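PDB 6VVW: tautomerase from Advenella mimigardefordensis DPN7, which belongs to the tautomerase family of the MIF clan, a trimeric protein whose chain pairs two beta-alpha-beta units in one mixed sheet. Local coordinates for residues R72-E75 with V76-N79; A78-L81 with A82-K86; I104-P108 with E109-V113. All coordinates share one frame; numbering follows the deposited sequence.

Interaction 1: residues R72-E75 with V76-N79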
ATOM      1  N   ARG A  72      -9.842  11.601  14.122  1.00 16.53           N
ATOM      2  CA  ARG A  72     -10.912  12.153  13.300  1.00 17.76           C
ATOM      3  C   ARG A  72     -12.156  11.282  13.432  1.00 17.64           C
ATOM      4  O   ARG A  72     -12.095  10.126  13.846  1.00 17.33           O
ATOM      5  CB  ARG A  72     -10.502  12.262  11.816  1.00 21.44           C
ATOM      6  CG  ARG A  72      -9.515  13.409  11.397  1.00 22.56           C
ATOM      7  CD  ARG A  72      -9.335  13.497   9.827  1.00 16.18           C
ATOM      8  NE  ARG A  72      -8.051  14.066   9.372  1.00 17.30           N
ATOM      9  CZ  ARG A  72      -6.875  13.441   9.469  1.00 15.57           C
ATOM     10  NH1 ARG A  72      -6.837  12.244  10.019  1.00 20.41           N
ATOM     11  NH2 ARG A  72      -5.738  13.996   9.037  1.00 14.77           N
ATOM     12  N   ASN A  73     -13.288  11.840  13.045  1.00 19.84           N
ATOM     13  CA  ASN A  73     -14.572  11.272  13.400  1.00 20.74           C
ATOM     14  C   ASN A  73     -15.109  10.351  12.320  1.00 18.81           C
ATOM     15  O   ASN A  73     -14.987  10.634  11.131  1.00 21.21           O
ATOM     16  CB  ASN A  73     -15.577  12.391  13.662  1.00 20.67           C
ATOM     17  CG  ASN A  73     -16.497  12.069  14.797  1.00 19.48           C
ATOM     18  OD1 ASN A  73     -16.399  11.013  15.397  1.00 22.06           O
ATOM     19  ND2 ASN A  73     -17.404  12.971  15.096  1.00 24.60           N
ATOM     20  N   ASP A  74     -15.738   9.263  12.757  1.00 16.84           N
ATOM     21  CA  ASP A  74     -16.508   8.369  11.914  1.00 17.31           C
ATOM     22  C   ASP A  74     -17.325   9.108  10.878  1.00 17.79           C
ATOM     23  O   ASP A  74     -17.603   8.580   9.800  1.00 17.27           O
ATOM     24  CB  ASP A  74     -17.463   7.536  12.762  1.00 20.11           C
ATOM     25  CG  ASP A  74     -16.816   6.301  13.299  1.00 19.66           C
ATOM     26  OD1 ASP A  74     -15.584   6.199  13.157  1.00 16.16           O
ATOM     27  OD2 ASP A  74     -17.534   5.447  13.861  1.00 19.87           O
ATOM     28  N   GLU A  75     -17.770  10.307  11.200  1.00 19.17           N
ATOM     29  CA  GLU A  75     -18.659  10.922  10.243  1.00 21.09           C
ATOM     30  C   GLU A  75     -17.920  11.830   9.297  1.00 20.10           C
ATOM     31  O   GLU A  75     -18.323  11.958   8.140  1.00 23.53           O
ATOM     32  CB  GLU A  75     -19.797  11.666  10.942  1.00 22.83           C
ATOM     33  CG  GLU A  75     -19.429  12.548  12.085  1.00 21.13           C
ATOM     34  CD  GLU A  75     -20.620  13.352  12.560  1.00 22.45           C
ATOM     35  OE1 GLU A  75     -21.726  13.194  11.986  1.00 26.19           O
ATOM     36  OE2 GLU A  75     -20.457  14.156  13.497  1.00 26.92           O
ATOM     37  N   VAL A  76     -16.821  12.433   9.718  1.00 20.52           N
ATOM     38  CA  VAL A  76     -16.034  13.128   8.715  1.00 20.20           C
ATOM     39  C   VAL A  76     -15.373  12.116   7.798  1.00 20.77           C
ATOM     40  O   VAL A  76     -15.319  12.314   6.581  1.00 24.91           O
ATOM     41  CB  VAL A  76     -15.022  14.087   9.362  1.00 17.13           C
ATOM     42  CG1 VAL A  76     -13.804  13.350   9.861  1.00 18.11           C
ATOM     43  CG2 VAL A  76     -14.625  15.141   8.362  1.00 18.74           C
ATOM     44  N   LYS A  77     -14.903  10.996   8.350  1.00 19.32           N
ATOM     45  CA  LYS A  77     -14.389   9.931   7.502  1.00 19.08           C
ATOM     46  C   LYS A  77     -15.471   9.443   6.561  1.00 19.35           C
ATOM     47  O   LYS A  77     -15.280   9.385   5.337  1.00 22.46           O
ATOM     48  CB  LYS A  77     -13.881   8.787   8.362  1.00 16.41           C
ATOM     49  CG  LYS A  77     -12.812   9.168   9.332  1.00 16.68           C
ATOM     50  CD  LYS A  77     -12.504   7.964  10.209  1.00 13.92           C
ATOM     51  CE  LYS A  77     -11.440   8.260  11.258  1.00 15.72           C
ATOM     52  NZ  LYS A  77     -11.477   7.252  12.373  1.00 13.22           N
ATOM     53  N   ALA A  78     -16.634   9.119   7.118  1.00 18.70           N
ATOM     54  CA  ALA A  78     -17.812   8.848   6.313  1.00 18.55           C
ATOM     55  C   ALA A  78     -18.062   9.933   5.288  1.00 19.68           C
ATOM     56  O   ALA A  78     -18.769   9.694   4.309  1.00 19.89           O
ATOM     57  CB  ALA A  78     -19.041   8.713   7.211  1.00 19.70           C
ATOM     58  N   ASN A  79     -17.515  11.125   5.484  1.00 20.89           N
ATOM     59  CA  ASN A  79     -17.771  12.169   4.514  1.00 18.71           C
ATOM     60  C   ASN A  79     -16.767  12.120   3.378  1.00 20.26           C
ATOM     61  O   ASN A  79     -17.161  12.204   2.204  1.00 21.00           O
ATOM     62  CB  ASN A  79     -17.762  13.533   5.201  1.00 22.71           C
ATOM     63  CG  ASN A  79     -19.081  13.846   5.874  1.00 22.58           C
ATOM     64  OD1 ASN A  79     -19.845  12.940   6.218  1.00 24.79           O
ATOM     65  ND2 ASN A  79     -19.370  15.130   6.053  1.00 19.99           N
TER

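Interaction 2: residues A78-L81 with A82-K86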
ATOM      1  N   ALA A  78     -16.634   9.119   7.118  1.00 18.70           N
ATOM      2  CA  ALA A  78     -17.812   8.848   6.313  1.00 18.55           C
ATOM      3  C   ALA A  78     -18.062   9.933   5.288  1.00 19.68           C
ATOM      4  O   ALA A  78     -18.769   9.694   4.309  1.00 19.89           O
ATOM      5  CB  ALA A  78     -19.041   8.713   7.211  1.00 19.70           C
ATOM      6  N   ASN A  79     -17.515  11.125   5.484  1.00 20.89           N
ATOM      7  CA  ASN A  79     -17.771  12.169   4.514  1.00 18.71           C
ATOM      8  C   ASN A  79     -16.767  12.120   3.378  1.00 20.26           C
ATOM      9  O   ASN A  79     -17.161  12.204   2.204  1.00 21.00           O
ATOM     10  CB  ASN A  79     -17.762  13.533   5.201  1.00 22.71           C
ATOM     11  CG  ASN A  79     -19.081  13.846   5.874  1.00 22.58           C
ATOM     12  OD1 ASN A  79     -19.845  12.940   6.218  1.00 24.79           O
ATOM     13  ND2 ASN A  79     -19.370  15.130   6.053  1.00 19.99           N
ATOM     14  N   PHE A  80     -15.482  11.981   3.723  1.00 22.57           N
ATOM     15  CA  PHE A  80     -14.449  11.615   2.763  1.00 21.24           C
ATOM     16  C   PHE A  80     -14.959  10.582   1.784  1.00 20.21           C
ATOM     17  O   PHE A  80     -14.920  10.776   0.568  1.00 20.67           O
ATOM     18  CB  PHE A  80     -13.241  11.014   3.465  1.00 17.36           C
ATOM     19  CG  PHE A  80     -12.343  11.996   4.106  1.00 20.64           C
ATOM     20  CD1 PHE A  80     -12.692  12.594   5.297  1.00 23.19           C
ATOM     21  CD2 PHE A  80     -11.116  12.270   3.567  1.00 18.83           C
ATOM     22  CE1 PHE A  80     -11.840  13.469   5.918  1.00 19.60           C
ATOM     23  CE2 PHE A  80     -10.259  13.149   4.180  1.00 20.62           C
ATOM     24  CZ  PHE A  80     -10.618  13.755   5.356  1.00 22.12           C
ATOM     25  N   LEU A  81     -15.412   9.453   2.325  1.00 19.07           N
ATOM     26  CA  LEU A  81     -15.776   8.324   1.480  1.00 18.32           C
ATOM     27  C   LEU A  81     -16.814   8.710   0.433  1.00 20.12           C
ATOM     28  O   LEU A  81     -16.712   8.309  -0.734  1.00 21.98           O
ATOM     29  CB  LEU A  81     -16.278   7.177   2.358  1.00 17.23           C
ATOM     30  CG  LEU A  81     -15.281   6.862   3.465  1.00 17.43           C
ATOM     31  CD1 LEU A  81     -15.701   5.675   4.323  1.00 15.90           C
ATOM     32  CD2 LEU A  81     -13.947   6.619   2.825  1.00 19.87           C
ATOM     33  N   ALA A  82     -17.806   9.509   0.825  1.00 19.97           N
ATOM     34  CA  ALA A  82     -18.905   9.834  -0.077  1.00 18.41           C
ATOM     35  C   ALA A  82     -18.484  10.852  -1.131  1.00 20.19           C
ATOM     36  O   ALA A  82     -18.801  10.701  -2.319  1.00 22.47           O
ATOM     37  CB  ALA A  82     -20.089  10.353   0.735  1.00 22.19           C
ATOM     38  N   ALA A  83     -17.767  11.902  -0.723  1.00 18.74           N
ATOM     39  CA  ALA A  83     -17.354  12.884  -1.719  1.00 17.22           C
ATOM     40  C   ALA A  83     -16.248  12.352  -2.615  1.00 21.05           C
ATOM     41  O   ALA A  83     -16.119  12.795  -3.755  1.00 23.50           O
ATOM     42  CB  ALA A  83     -16.895  14.170  -1.048  1.00 18.88           C
ATOM     43  N   ILE A  84     -15.444  11.409  -2.124  1.00 21.94           N
ATOM     44  CA  ILE A  84     -14.281  10.919  -2.857  1.00 20.10           C
ATOM     45  C   ILE A  84     -14.681   9.822  -3.825  1.00 22.79           C
ATOM     46  O   ILE A  84     -14.097   9.698  -4.916  1.00 19.12           O
ATOM     47  CB  ILE A  84     -13.204  10.445  -1.867  1.00 19.72           C
ATOM     48  CG1 ILE A  84     -12.298  11.596  -1.450  1.00 20.79           C
ATOM     49  CG2 ILE A  84     -12.365   9.361  -2.444  1.00 20.62           C
ATOM     50  CD1 ILE A  84     -11.621  11.367  -0.111  1.00 22.72           C
ATOM     51  N   ASN A  85     -15.672   9.012  -3.450  1.00 22.45           N
ATOM     52  CA  ASN A  85     -16.364   8.207  -4.447  1.00 19.24           C
ATOM     53  C   ASN A  85     -17.066   9.100  -5.467  1.00 21.47           C
ATOM     54  O   ASN A  85     -17.079   8.791  -6.661  1.00 25.97           O
ATOM     55  CB  ASN A  85     -17.342   7.259  -3.749  1.00 20.10           C
ATOM     56  CG  ASN A  85     -18.133   6.407  -4.708  1.00 18.02           C
ATOM     57  OD1 ASN A  85     -19.110   6.864  -5.292  1.00 19.79           O
ATOM     58  ND2 ASN A  85     -17.744   5.147  -4.844  1.00 16.72           N
ATOM     59  N   LYS A  86     -17.634  10.226  -5.023  1.00 20.08           N
ATOM     60  CA  LYS A  86     -18.263  11.153  -5.958  1.00 19.48           C
ATOM     61  C   LYS A  86     -17.265  11.643  -6.995  1.00 21.41           C
ATOM     62  O   LYS A  86     -17.538  11.621  -8.197  1.00 23.50           O
ATOM     63  CB  LYS A  86     -18.864  12.338  -5.202  1.00 23.36           C
ATOM     64  CG  LYS A  86     -19.605  13.353  -6.075  1.00 19.65           C
ATOM     65  CD  LYS A  86     -21.029  13.536  -5.594  1.00 19.30           C
ATOM     66  CE  LYS A  86     -21.868  12.327  -5.999  1.00 25.15           C
ATOM     67  NZ  LYS A  86     -23.310  12.393  -5.637  1.00 20.54           N
TER

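Interaction 3: residues I104-P108 with E109-V113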
ATOM      1  N   ILE A 104      -7.152   4.767   6.929  1.00 14.97           N
ATOM      2  CA  ILE A 104      -6.123   4.246   7.813  1.00 14.70           C
ATOM      3  C   ILE A 104      -5.663   5.409   8.662  1.00 16.08           C
ATOM      4  O   ILE A 104      -4.998   6.325   8.162  1.00 18.88           O
ATOM      5  CB  ILE A 104      -4.951   3.634   7.040  1.00 14.98           C
ATOM      6  CG1 ILE A 104      -5.446   2.968   5.762  1.00 13.30           C
ATOM      7  CG2 ILE A 104      -4.224   2.640   7.907  1.00 16.95           C
ATOM      8  CD1 ILE A 104      -4.830   1.633   5.492  1.00 15.41           C
ATOM      9  N   ASP A 105      -6.013   5.382   9.940  1.00 16.53           N
ATOM     10  CA  ASP A 105      -5.720   6.482  10.841  1.00 18.11           C
ATOM     11  C   ASP A 105      -4.451   6.165  11.600  1.00 16.38           C
ATOM     12  O   ASP A 105      -4.409   5.202  12.372  1.00 18.59           O
ATOM     13  CB  ASP A 105      -6.896   6.752  11.780  1.00 17.65           C
ATOM     14  CG  ASP A 105      -8.024   7.433  11.060  1.00 14.12           C
ATOM     15  OD1 ASP A 105      -8.653   6.742  10.228  1.00 19.36           O
ATOM     16  OD2 ASP A 105      -8.236   8.651  11.248  1.00 12.43           O
ATOM     17  N   ILE A 106      -3.415   6.984  11.357  1.00 19.88           N
ATOM     18  CA  ILE A 106      -2.065   6.828  11.879  1.00 20.80           C
ATOM     19  C   ILE A 106      -1.883   7.738  13.088  1.00 18.12           C
ATOM     20  O   ILE A 106      -2.460   8.833  13.189  1.00 18.67           O
ATOM     21  CB  ILE A 106      -0.996   7.129  10.801  1.00 18.86           C
ATOM     22  CG1 ILE A 106       0.124   6.103  10.849  1.00 17.80           C
ATOM     23  CG2 ILE A 106      -0.376   8.524  10.992  1.00 19.70           C
ATOM     24  CD1 ILE A 106       1.449   6.641  10.320  1.00 18.05           C
ATOM     25  N   ALA A 107      -1.137   7.308  13.941  1.00 17.53           N
ATOM     26  CA  ALA A 107      -0.851   7.967  15.195  1.00 18.46           C
ATOM     27  C   ALA A 107       0.292   8.944  15.003  1.00 15.92           C
ATOM     28  O   ALA A 107       1.171   8.715  14.176  1.00 17.97           O
ATOM     29  CB  ALA A 107      -0.479   6.934  16.261  1.00 19.46           C
ATOM     30  N   PRO A 108       0.299  10.034  15.761  1.00 15.38           N
ATOM     31  CA  PRO A 108       1.236  11.113  15.465  1.00 15.80           C
ATOM     32  C   PRO A 108       2.685  10.735  15.653  1.00 17.41           C
ATOM     33  O   PRO A 108       3.556  11.387  15.060  1.00 17.20           O
ATOM     34  CB  PRO A 108       0.797  12.210  16.432  1.00 16.76           C
ATOM     35  CG  PRO A 108      -0.674  11.958  16.605  1.00 15.46           C
ATOM     36  CD  PRO A 108      -0.777  10.473  16.666  1.00 16.01           C
ATOM     37  N   GLU A 109       2.977   9.712  16.453  1.00 19.78           N
ATOM     38  CA  GLU A 109       4.333   9.213  16.648  1.00 17.31           C
ATOM     39  C   GLU A 109       4.735   8.188  15.613  1.00 16.04           C
ATOM     40  O   GLU A 109       5.896   7.763  15.605  1.00 16.39           O
ATOM     41  CB  GLU A 109       4.496   8.553  18.021  1.00 15.31           C
ATOM     42  CG  GLU A 109       3.956   9.354  19.157  1.00 15.47           C
ATOM     43  CD  GLU A 109       2.550   8.991  19.453  1.00 15.05           C
ATOM     44  OE1 GLU A 109       2.185   7.837  19.170  1.00 14.05           O
ATOM     45  OE2 GLU A 109       1.807   9.855  19.963  1.00 18.16           O
ATOM     46  N   HIS A 110       3.804   7.743  14.780  1.00 14.95           N
ATOM     47  CA  HIS A 110       4.095   6.700  13.816  1.00 16.43           C
ATOM     48  C   HIS A 110       4.102   7.205  12.381  1.00 17.28           C
ATOM     49  O   HIS A 110       4.270   6.408  11.461  1.00 18.86           O
ATOM     50  CB  HIS A 110       3.098   5.563  13.983  1.00 16.22           C
ATOM     51  CG  HIS A 110       3.287   4.808  15.255  1.00 15.95           C
ATOM     52  ND1 HIS A 110       2.268   4.125  15.882  1.00 19.26           N
ATOM     53  CD2 HIS A 110       4.382   4.645  16.032  1.00 15.86           C
ATOM     54  CE1 HIS A 110       2.731   3.559  16.982  1.00 16.43           C
ATOM     55  NE2 HIS A 110       4.011   3.865  17.099  1.00 17.34           N
ATOM     56  N   MET A 111       3.938   8.499  12.163  1.00 16.48           N
ATOM     57  CA  MET A 111       4.072   9.078  10.836  1.00 18.15           C
ATOM     58  C   MET A 111       5.335   9.910  10.815  1.00 19.74           C
ATOM     59  O   MET A 111       5.485  10.833  11.619  1.00 22.21           O
ATOM     60  CB  MET A 111       2.871   9.938  10.466  1.00 18.00           C
ATOM     61  CG  MET A 111       2.586   9.885   8.986  1.00 21.30           C
ATOM     62  SD  MET A 111       1.118  10.798   8.547  1.00 28.10           S
ATOM     63  CE  MET A 111       0.274   9.689   7.436  1.00 17.75           C
ATOM     64  N   GLY A 112       6.245   9.578   9.912  1.00 22.49           N
ATOM     65  CA  GLY A 112       7.478  10.334   9.787  1.00 19.47           C
ATOM     66  C   GLY A 112       7.321  11.383   8.718  1.00 18.71           C
ATOM     67  O   GLY A 112       7.057  11.063   7.558  1.00 18.74           O
ATOM     68  N   VAL A 113       7.452  12.645   9.094  1.00 18.80           N
ATOM     69  CA  VAL A 113       7.089  13.719   8.188  1.00 18.80           C
ATOM     70  C   VAL A 113       8.305  14.617   7.979  1.00 19.83           C
ATOM     71  O   VAL A 113       9.442  14.128   7.970  1.00 23.83           O
ATOM     72  CB  VAL A 113       5.855  14.455   8.734  1.00 17.63           C
ATOM     73  CG1 VAL A 113       4.733  13.447   8.959  1.00 16.27           C
ATOM     74  CG2 VAL A 113       6.166  15.148  10.036  1.00 19.67           C
TER

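Interaction 1: residues R72-E75 with V76-N79
The peptide carbonyls of Asn73 and Asp74 are the flat groups here, met by Lys77 N and Ala78 N. Lys77 N comes end-on to Asn73 O, 2.8 Å away and almost straight at 177°, whereas Ala78 N lies over the Asp74 carbonyl, 2.9 Å from its O. Both bonds belong to the first turn of helix 74-92, and Asn73 sits at the N-cap position without a capping bond from its side chain. Val76 CG1 lies 3.2 Å from Asn73 O and 4.0 Å from Arg72 CB, held there by a first torsion of 79° that sets this methyl between backbone N and carbonyl carbon. Lys77 runs back along the same turn with its chain extended beyond CG. Its CG passes 3.2 Å from Asn73 O, and its NZ makes a weak 3.3 Å hydrogen bond to Arg72 O. The ammonium also has a long, weak ion pair with Asp105 of strand 99-106, while Asp74 OD1 accepts a weak hydrogen bond from His110 of the second subunit. Lys77 NZ is thus held loosely by Arg72 O and Asp105, and Asp74 OD1, 4.3 Å from this NZ, probably adds some electrostatic attraction.

Interaction 2: residues A78-L81 with A82-K86
Ala82 opens the second segment with its CB 3.8 Å from Asn79 O, the same carbonyl that its N reaches through a weak, strongly bent hydrogen bond. Ala83 N takes that oxygen far more directly, at 3.0 Å and 176°, so two successive amides converge on Asn79 O; the Ala83 methyl turns to Val27 of helix 16-30. Ile84 N bonds to Phe80 O at 2.8 Å. Its side chain lies beside that of Phe80, both pointing the same way, and Ile84 CD1 lies at the ring edge, near the ring plane, 3.8 Å from Phe80 CD2. The Ile84 first torsion of -87° keeps its CG1 and CD1 on the Phe80 side, each 3.4 Å from Phe80 O. This is the inner face of helix 74-92, the crossover of a beta-alpha-beta unit: Phe80 rests on Leu68 and Ile84 on Ile64, both of strand 62-69, whereas Leu81 covers Thr101 and Leu103 of strand 99-106. Next comes Asn85, whose N bonds to Leu81 O at 3.0 Å. Its buried ND2 donates to Asp96 O, and the residue packs on Gly116 of the second subunit.

Interaction 3: residues I104-P108 with E109-V113
Met111 lies across Ile106 at about a right angle, and its side chain touches the isoleucine over its whole length. Met111 CB meets both branches, 3.6 Å from Ile106 CG2 and just as close to CD1. CG stays between them, 3.7 Å from Ile106 CD1 and slightly farther from CG2. From there the contact passes to CG2: Met111 SD lies 3.7 Å from it and the terminal CE 3.8 Å. The chain runs straight through chi2 (176°) and bends at chi3, which keeps the methyl against CG2. The same Ile106 CD1 also lies against backbone, 3.1 Å from His110 O. The residues between form a type I beta turn, Pro108 and Glu109 taking its two central positions; it is closed by His110 N, which bonds to Ala107 O at 2.9 Å. The Ala107 methyl then faces the two side chains that follow the proline: its CB lies 3.9 Å from His110 ND1, meeting the imidazole obliquely, and 4.0 Å from Glu109 OE1. His110 NE2 makes a weak hydrogen bond to Asp74 of the third subunit. Before the turn, Ile104 and Ile106 are bonded through their backbones to strand 62-69; beyond it, Met111 packs on Phe67 of that strand and bonds to Ala119 through its backbone. Met111 and Gly112 also pair in an antiparallel ladder with a strand of the third subunit, so the turn carries the chain from the outer strand 99-106 of its own sheet into the sheet of a neighbour.

How the interactions relate
Following strand 62-69, interaction 1 marks the start of helix 74-92 and interaction 2 its next turns; the two share Ala78 and Asn79, with centres about 10 Å apart. Each closes only a helical turn. The helix then returns to strand 99-106, and interaction 3 makes the tight turn after that strand; the first two overlap end to start, the third follows in series, and none crosses another. Interaction 3 touches interaction 1 through Asp105, which lies near both Lys77 and Arg72, but stays about 8 Å from interaction 2 at the nearest atoms. The crossover helix packs on the second subunit, whereas the chain after strand 99-106 joins the third.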